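Local coordinates for protein phosphoserine phosphatase RsbX (Bacillus subtilis, PDB 3W40) that dephosphorylates the phosphoserine of RsbS and negatively regulates sigma-B activity, at residues Q16-G21 / K188-Y193; C40-G45 / T192-Q197; V107-F112 / H154-N159. One frame throughout, in Å; residues are numbered along the deposited sequence.

Interaction 1. Residues Q16-G21 / K188-Y193; sequences QLNKEG and KDDLTY. With MG (magnesium ion), chain C.
Q16 and T192 face each other as an antiparallel non-hydrogen-bonded pair, their side chains side by side on one face of the sheet and pointing the same way. The glutamine chain is extended, CG anti to the backbone N (chi1 -176°), and this carries its amide alongside the threonine hydroxyl. NE2 of Q16 donates to OG1 of T192 over 2.9 Å, the acceptor lying close to the amide plane. Since OG1 also pairs with the carboxylate of D27, the hydroxyl has two polar partners.

One step further, L17 and L191 form a hydrogen-bonded pair through both backbone amides, with their side chains on the other face. The strand pairing then gives way to side-chain bonding. OD1 of D190 is reached on its anti side by the backbone N of K19 at 2.9 Å, in a nearly straight bond (170°). OD2 of D190 takes K22 in a salt bridge and the backbone N of G26, so that both carboxylate oxygens are engaged. K19 itself runs out fully extended, laying its aliphatic part beside the backbone of K188, where CE of K19 comes within 3.4 Å of the K188 carbonyl O. A water lies between O of L17 (3.2 Å) and O of D189 (2.9 Å).

D189 turns away from the partner segment. With its CG anti to the backbone N (chi1 -172°), it gives OD2 to the magnesium ion at 2.1 Å, while a metal-bound water lies 2.7 Å from OD1 of D189. The chemistry thus changes along the contact, from strand pairing to a charged, metal-bound end: D190 is held by K19, K22 and G26, and its carbonyl O accepts from another metal-bound water, which makes it a second-shell residue of the ion.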
# COMPACT_ATOMS: atom_id res chain seq x y z
N GLN A 16 -5.45 6.82 -7.43
CA GLN A 16 -4.34 6.62 -8.30
C GLN A 16 -4.40 7.64 -9.43
O GLN A 16 -5.46 7.79 -10.07
CB GLN A 16 -4.27 5.19 -8.87
CG GLN A 16 -3.05 4.98 -9.72
CD GLN A 16 -2.92 3.59 -10.14
OE1 GLN A 16 -3.43 3.20 -11.21
NE2 GLN A 16 -2.11 2.86 -9.41
N LEU A 17 -3.29 8.29 -9.69
CA LEU A 17 -3.20 9.17 -10.85
C LEU A 17 -1.84 9.07 -11.50
O LEU A 17 -0.82 8.99 -10.82
CB LEU A 17 -3.46 10.62 -10.47
CG LEU A 17 -3.93 11.43 -11.69
CD1 LEU A 17 -5.34 11.02 -12.17
CD2 LEU A 17 -3.96 12.87 -11.34
N ASN A 18 -1.84 9.05 -12.81
CA ASN A 18 -0.58 8.97 -13.55
C ASN A 18 0.23 10.26 -13.50
O ASN A 18 -0.29 11.35 -13.42
CB ASN A 18 -0.86 8.67 -15.02
CG ASN A 18 -1.36 7.30 -15.26
OD1 ASN A 18 -1.78 6.58 -14.37
ND2 ASN A 18 -1.35 6.93 -16.52
N LYS A 19 1.53 10.13 -13.64
CA LYS A 19 2.38 11.26 -13.96
C LYS A 19 1.81 12.05 -15.11
O LYS A 19 1.21 11.50 -16.04
CB LYS A 19 3.77 10.76 -14.36
CG LYS A 19 4.79 11.85 -14.70
CD LYS A 19 6.15 11.27 -15.06
CE LYS A 19 7.16 12.40 -15.34
NZ LYS A 19 8.53 11.98 -15.73
N GLU A 20 1.98 13.37 -15.02
CA GLU A 20 1.47 14.26 -16.06
C GLU A 20 1.96 13.86 -17.46
O GLU A 20 3.15 13.68 -17.65
CB GLU A 20 1.88 15.70 -15.74
CG GLU A 20 1.33 16.70 -16.77
CD GLU A 20 -0.16 16.94 -16.57
OE1 GLU A 20 -0.57 17.11 -15.39
OE2 GLU A 20 -0.91 16.98 -17.58
N GLY A 21 1.03 13.71 -18.41
CA GLY A 21 1.37 13.33 -19.78
C GLY A 21 1.75 11.89 -20.05
O GLY A 21 2.12 11.58 -21.19
N LYS A 188 4.14 14.97 -10.68
CA LYS A 188 5.55 14.72 -11.04
C LYS A 188 5.88 13.23 -11.24
O LYS A 188 6.80 12.89 -11.98
CB LYS A 188 6.47 15.26 -9.95
CG LYS A 188 7.89 15.54 -10.39
CD LYS A 188 8.46 16.64 -9.51
CE LYS A 188 7.63 17.94 -9.61
NZ LYS A 188 8.21 18.93 -10.56
N ASP A 189 5.16 12.35 -10.55
CA ASP A 189 5.34 10.91 -10.70
C ASP A 189 3.94 10.32 -10.62
O ASP A 189 3.02 10.99 -10.18
CB ASP A 189 6.16 10.37 -9.54
CG ASP A 189 6.57 8.87 -9.72
OD1 ASP A 189 6.41 8.33 -10.86
OD2 ASP A 189 7.01 8.26 -8.71
N ASP A 190 3.80 9.06 -11.03
CA ASP A 190 2.58 8.29 -10.66
C ASP A 190 2.37 8.36 -9.16
O ASP A 190 3.34 8.30 -8.42
CB ASP A 190 2.76 6.84 -11.04
CG ASP A 190 2.96 6.63 -12.55
OD1 ASP A 190 2.42 7.39 -13.38
OD2 ASP A 190 3.68 5.68 -12.92
N LEU A 191 1.10 8.47 -8.72
CA LEU A 191 0.83 8.65 -7.30
C LEU A 191 -0.30 7.68 -6.98
O LEU A 191 -1.38 7.79 -7.58
CB LEU A 191 0.44 10.12 -7.08
CG LEU A 191 0.31 10.64 -5.64
CD1 LEU A 191 0.31 12.14 -5.59
CD2 LEU A 191 -0.90 10.12 -4.89
N THR A 192 -0.05 6.78 -6.04
CA THR A 192 -1.03 5.79 -5.60
C THR A 192 -1.07 5.74 -4.10
O THR A 192 -0.02 5.74 -3.46
CB THR A 192 -0.69 4.39 -6.10
OG1 THR A 192 -0.59 4.41 -7.53
CG2 THR A 192 -1.76 3.37 -5.75
N TYR A 193 -2.28 5.77 -3.50
CA TYR A 193 -2.39 5.51 -2.07
C TYR A 193 -3.65 4.76 -1.75
O TYR A 193 -4.62 4.81 -2.47
CB TYR A 193 -2.23 6.78 -1.23
CG TYR A 193 -3.24 7.89 -1.43
CD1 TYR A 193 -4.53 7.83 -0.86
CD2 TYR A 193 -2.90 9.01 -2.17
CE1 TYR A 193 -5.41 8.88 -1.05
CE2 TYR A 193 -3.73 10.09 -2.30
CZ TYR A 193 -5.03 10.01 -1.77
OH TYR A 193 -5.88 11.08 -1.95
MG MG C . 7.15 6.25 -8.19
O HOH W 1 0.26 11.92 -10.37
O HOH W 2 7.10 5.83 -10.22
O HOH W 3 5.09 6.15 -8.01
O HOH W 4 9.27 6.23 -8.49

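Interaction 2. Residues C40-G45 / T192-Q197. With MG (magnesium ion), chain C.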
# COMPACT_ATOMS: atom_id res chain seq x y z
N CYS A 40 -4.31 -6.09 1.05
CA CYS A 40 -4.00 -5.05 0.07
C CYS A 40 -2.55 -4.93 -0.19
O CYS A 40 -1.71 -5.40 0.57
CB CYS A 40 -4.59 -3.70 0.40
SG CYS A 40 -3.97 -2.98 1.86
N ALA A 41 -2.24 -4.38 -1.33
CA ALA A 41 -0.86 -4.23 -1.71
C ALA A 41 -0.73 -3.06 -2.64
O ALA A 41 -1.67 -2.76 -3.40
CB ALA A 41 -0.37 -5.49 -2.37
N VAL A 42 0.44 -2.43 -2.60
CA VAL A 42 0.78 -1.30 -3.50
C VAL A 42 2.17 -1.58 -4.00
O VAL A 42 3.03 -1.97 -3.21
CB VAL A 42 0.68 0.11 -2.77
CG1 VAL A 42 1.19 1.20 -3.58
CG2 VAL A 42 -0.81 0.36 -2.30
N ALA A 43 2.40 -1.35 -5.28
CA ALA A 43 3.71 -1.61 -5.87
C ALA A 43 4.05 -0.55 -6.88
O ALA A 43 3.14 0.00 -7.49
CB ALA A 43 3.77 -2.99 -6.53
N ASP A 44 5.32 -0.28 -7.07
CA ASP A 44 5.82 0.75 -7.99
C ASP A 44 6.92 0.08 -8.83
O ASP A 44 7.97 -0.31 -8.29
CB ASP A 44 6.32 1.97 -7.18
CG ASP A 44 6.84 3.13 -8.08
OD1 ASP A 44 6.96 2.93 -9.33
OD2 ASP A 44 7.17 4.23 -7.55
N GLY A 45 6.63 -0.15 -10.11
CA GLY A 45 7.61 -0.86 -10.96
C GLY A 45 8.84 -0.01 -11.27
O GLY A 45 8.76 1.22 -11.41
N THR A 192 -0.05 6.78 -6.04
CA THR A 192 -1.03 5.79 -5.60
C THR A 192 -1.07 5.74 -4.10
O THR A 192 -0.02 5.74 -3.46
CB THR A 192 -0.69 4.39 -6.10
OG1 THR A 192 -0.59 4.41 -7.53
CG2 THR A 192 -1.76 3.37 -5.75
N TYR A 193 -2.28 5.77 -3.50
CA TYR A 193 -2.39 5.51 -2.07
C TYR A 193 -3.65 4.76 -1.75
O TYR A 193 -4.62 4.81 -2.47
CB TYR A 193 -2.23 6.78 -1.23
CG TYR A 193 -3.24 7.89 -1.43
CD1 TYR A 193 -4.53 7.83 -0.86
CD2 TYR A 193 -2.90 9.01 -2.17
CE1 TYR A 193 -5.41 8.88 -1.05
CE2 TYR A 193 -3.73 10.09 -2.30
CZ TYR A 193 -5.03 10.01 -1.77
OH TYR A 193 -5.88 11.08 -1.95
N ILE A 194 -3.57 4.03 -0.63
CA ILE A 194 -4.70 3.36 -0.09
C ILE A 194 -4.87 3.87 1.34
O ILE A 194 -3.93 3.86 2.11
CB ILE A 194 -4.49 1.84 -0.07
CG1 ILE A 194 -4.35 1.28 -1.51
CG2 ILE A 194 -5.69 1.18 0.64
CD1 ILE A 194 -4.16 -0.26 -1.50
N LEU A 195 -6.05 4.39 1.63
CA LEU A 195 -6.47 4.80 2.99
C LEU A 195 -7.39 3.79 3.61
O LEU A 195 -8.29 3.30 2.91
CB LEU A 195 -7.18 6.12 2.95
CG LEU A 195 -6.32 7.34 2.52
CD1 LEU A 195 -7.25 8.54 2.19
CD2 LEU A 195 -5.32 7.72 3.61
N GLY A 196 -7.23 3.57 4.92
CA GLY A 196 -8.16 2.83 5.65
C GLY A 196 -8.53 3.47 7.00
O GLY A 196 -7.66 4.04 7.67
N GLN A 197 -9.77 3.26 7.45
CA GLN A 197 -10.22 3.60 8.78
C GLN A 197 -10.85 2.35 9.33
O GLN A 197 -11.82 1.81 8.74
CB GLN A 197 -11.19 4.79 8.73
CG GLN A 197 -11.87 5.09 10.07
CD GLN A 197 -12.74 6.33 9.97
OE1 GLN A 197 -13.55 6.47 9.05
NE2 GLN A 197 -12.59 7.21 10.92
MG MG C . 7.15 6.25 -8.19
O HOH W 2 7.10 5.83 -10.22
O HOH W 3 5.09 6.15 -8.01
O HOH W 4 9.27 6.23 -8.49
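V42 and I194 meet as branched aliphatic chains, and flat groups take no part in the touching surface; they lie beyond it. The carboxylate of D44, at the end of strand 37-45, turns OD2 to the magnesium ion, at 2.1 Å, and OD1 of D44 lies 3.0 Å from a metal-bound water. The ring of Y193 belongs to the reverse side of strand 191-198, where it stacks on Y15 and also touches H154.

Between the strands the packing is mainly apolar. I194 puts CG1 anti to its carbonyl carbon (chi1 -63°) and extends CD1 beyond it, so that the terminal methyl slides past V42, the two side chains running in opposite directions. CD1 of I194 comes to 3.5 Å from CG2 of V42, closer than usual for two carbons. The same methyl, CD1 of I194, lies 4.0 Å from CB of C40, although C40 is modelled in two conformers and this contact is described for one of them. At the other end of the contact CG1 of V42 and CG2 of T192 approach more loosely, at 4.3 Å, the threonine presenting its methyl to V42.

The axes of segments 40-45 and 192-197 pass 8.1 Å apart at 161°, nearly antiparallel yet in different sheets. This is the face-to-face packing of the central beta sandwich in the alpha-beta-beta-alpha PPM fold, its sheets meeting here through side chains. I153 of strand 150-154 touches both C40 and V42, and V110 and T155 also pack on V42. On the outer sides, A41 and A43 rest against helix 49-65, and L195 against helix 173-179, which puts each of the paired strands between the other sheet and a covering helix.

Interaction 3. Residues V107-F112 / H154-N159. With MG (magnesium ion), chain C.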
# COMPACT_ATOMS: atom_id res chain seq x y z
N VAL A 107 9.36 -4.29 0.69
CA VAL A 107 10.73 -4.00 0.27
C VAL A 107 10.65 -2.78 -0.61
O VAL A 107 9.92 -2.76 -1.58
CB VAL A 107 11.40 -5.17 -0.48
CG1 VAL A 107 12.78 -4.82 -0.97
CG2 VAL A 107 11.50 -6.41 0.44
N GLY A 108 11.48 -1.77 -0.33
CA GLY A 108 11.59 -0.60 -1.16
C GLY A 108 10.92 0.60 -0.52
O GLY A 108 10.85 0.65 0.76
N ASN A 109 10.44 1.53 -1.33
CA ASN A 109 10.09 2.86 -0.93
C ASN A 109 8.59 3.11 -0.94
O ASN A 109 8.20 4.28 -0.86
CB ASN A 109 10.82 3.90 -1.71
CG ASN A 109 10.40 4.01 -3.17
OD1 ASN A 109 10.82 4.97 -3.80
ND2 ASN A 109 9.61 3.08 -3.69
N VAL A 110 7.76 2.06 -0.94
CA VAL A 110 6.34 2.22 -0.75
C VAL A 110 6.11 2.28 0.74
O VAL A 110 6.59 1.42 1.45
CB VAL A 110 5.56 1.03 -1.41
CG1 VAL A 110 4.11 1.18 -1.14
CG2 VAL A 110 5.79 1.02 -2.89
N ARG A 111 5.51 3.33 1.24
CA ARG A 111 5.48 3.59 2.67
C ARG A 111 4.11 3.20 3.31
O ARG A 111 3.07 3.22 2.67
CB ARG A 111 5.63 5.11 2.91
CG ARG A 111 6.94 5.70 2.38
CD ARG A 111 8.16 4.85 2.75
NE ARG A 111 8.42 4.91 4.21
CZ ARG A 111 9.10 5.88 4.84
NH1 ARG A 111 9.68 6.88 4.17
NH2 ARG A 111 9.25 5.82 6.18
N PHE A 112 4.17 2.86 4.57
CA PHE A 112 2.93 2.49 5.37
C PHE A 112 3.00 3.20 6.69
O PHE A 112 4.02 3.19 7.34
CB PHE A 112 2.91 0.95 5.57
CG PHE A 112 1.86 0.42 6.52
CD1 PHE A 112 0.52 0.77 6.39
CD2 PHE A 112 2.20 -0.53 7.44
CE1 PHE A 112 -0.46 0.21 7.20
CE2 PHE A 112 1.26 -1.10 8.26
CZ PHE A 112 -0.10 -0.70 8.14
N HIS A 154 1.39 4.26 0.53
CA HIS A 154 1.52 5.14 -0.62
C HIS A 154 2.85 4.94 -1.35
O HIS A 154 3.87 4.61 -0.72
CB HIS A 154 1.33 6.60 -0.22
CG HIS A 154 2.42 7.18 0.62
ND1 HIS A 154 3.61 7.67 0.09
CD2 HIS A 154 2.50 7.40 1.96
CE1 HIS A 154 4.33 8.20 1.05
NE2 HIS A 154 3.70 8.03 2.20
N THR A 155 2.82 5.15 -2.69
CA THR A 155 4.02 5.15 -3.47
C THR A 155 4.75 6.48 -3.27
O THR A 155 4.24 7.48 -2.72
CB THR A 155 3.76 4.86 -4.96
OG1 THR A 155 2.92 5.88 -5.47
CG2 THR A 155 3.20 3.52 -5.09
N ASP A 156 5.94 6.50 -3.82
CA ASP A 156 6.81 7.70 -3.73
C ASP A 156 6.33 8.92 -4.50
O ASP A 156 6.85 9.99 -4.31
CB ASP A 156 8.26 7.39 -4.07
CG ASP A 156 8.45 6.91 -5.51
OD1 ASP A 156 7.48 6.83 -6.29
OD2 ASP A 156 9.64 6.70 -5.90
N GLY A 157 5.30 8.76 -5.32
CA GLY A 157 4.66 9.91 -5.95
C GLY A 157 3.95 10.82 -4.96
O GLY A 157 3.72 11.99 -5.29
N LEU A 158 3.66 10.31 -3.74
CA LEU A 158 3.02 11.15 -2.71
C LEU A 158 4.10 11.58 -1.74
O LEU A 158 4.70 10.72 -1.10
CB LEU A 158 1.94 10.35 -2.01
CG LEU A 158 1.22 11.14 -0.90
CD1 LEU A 158 0.40 12.31 -1.40
CD2 LEU A 158 0.33 10.23 -0.09
N ASN A 159 4.36 12.86 -1.66
CA ASN A 159 5.43 13.37 -0.80
C ASN A 159 4.80 14.43 0.12
O ASN A 159 4.52 15.56 -0.28
CB ASN A 159 6.55 13.94 -1.69
CG ASN A 159 7.64 14.66 -0.90
OD1 ASN A 159 8.32 15.56 -1.43
ND2 ASN A 159 7.84 14.26 0.35
MG MG C . 7.15 6.25 -8.19
O HOH W 5 6.49 6.18 -0.66
O HOH W 4 9.27 6.23 -8.49
O HOH W 2 7.10 5.83 -10.22
O HOH W 3 5.09 6.15 -8.01
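R111 packs over the ring of H154, and here the contact is tight. CB of R111 stands 3.5 Å above the imidazole plane of H154, a CH-pi contact offset toward the rim, while CD2 of L158 lies over the opposite face, toward its rim. The ring is also fixed in rotation: ND1 of H154 donates to O of T155 at 2.9 Å, almost straight (176°), and the acceptor lies in the ring plane. That carbonyl, in turn, takes L158 N from its other face, closing a type I turn. Backbone bonds in both directions join R111 and H154 as an antiparallel pair.

Toward N109 and D156 the contact opens and solvent enters. A water bridges the two segments, donating to O of N109 at 2.6 Å and to O of H154 at 3.1 Å. D156 gives OD1 to the magnesium ion at 2.0 Å and receives a metal-bound water on OD2. The turn following H154 thus sets a metal ligand.

R111 sends its guanidinium away to the carbonyl of P124. V110 packs on I153 of strand 150-154, L158 touches L191 and Y193 of strand 191-198, and OG1 of T155 bonds to D27 and to the backbone N of T192.

In the fold
Two antiparallel sheets packed face to face hold the three contacts. Interactions 1 and 3 join strands of the six-stranded sheet and run into its loops, whereas interaction 2 spans the gap to the five-stranded one. The centres of interactions 1 and 2 lie about 13 Å apart. Those of interactions 1 and 3 are about 12 Å apart, and those of interactions 2 and 3 about 9 Å. Interactions 1 and 2 share T192 and Y193 of strand 191-198. Along the chain, interaction 3 is nested within the loops closed by both others. A segment of each carries one aspartate ligand of the magnesium ion, D189, D44 and D156, D44 lying beyond the packed residues of interaction 2; three waters complete the site.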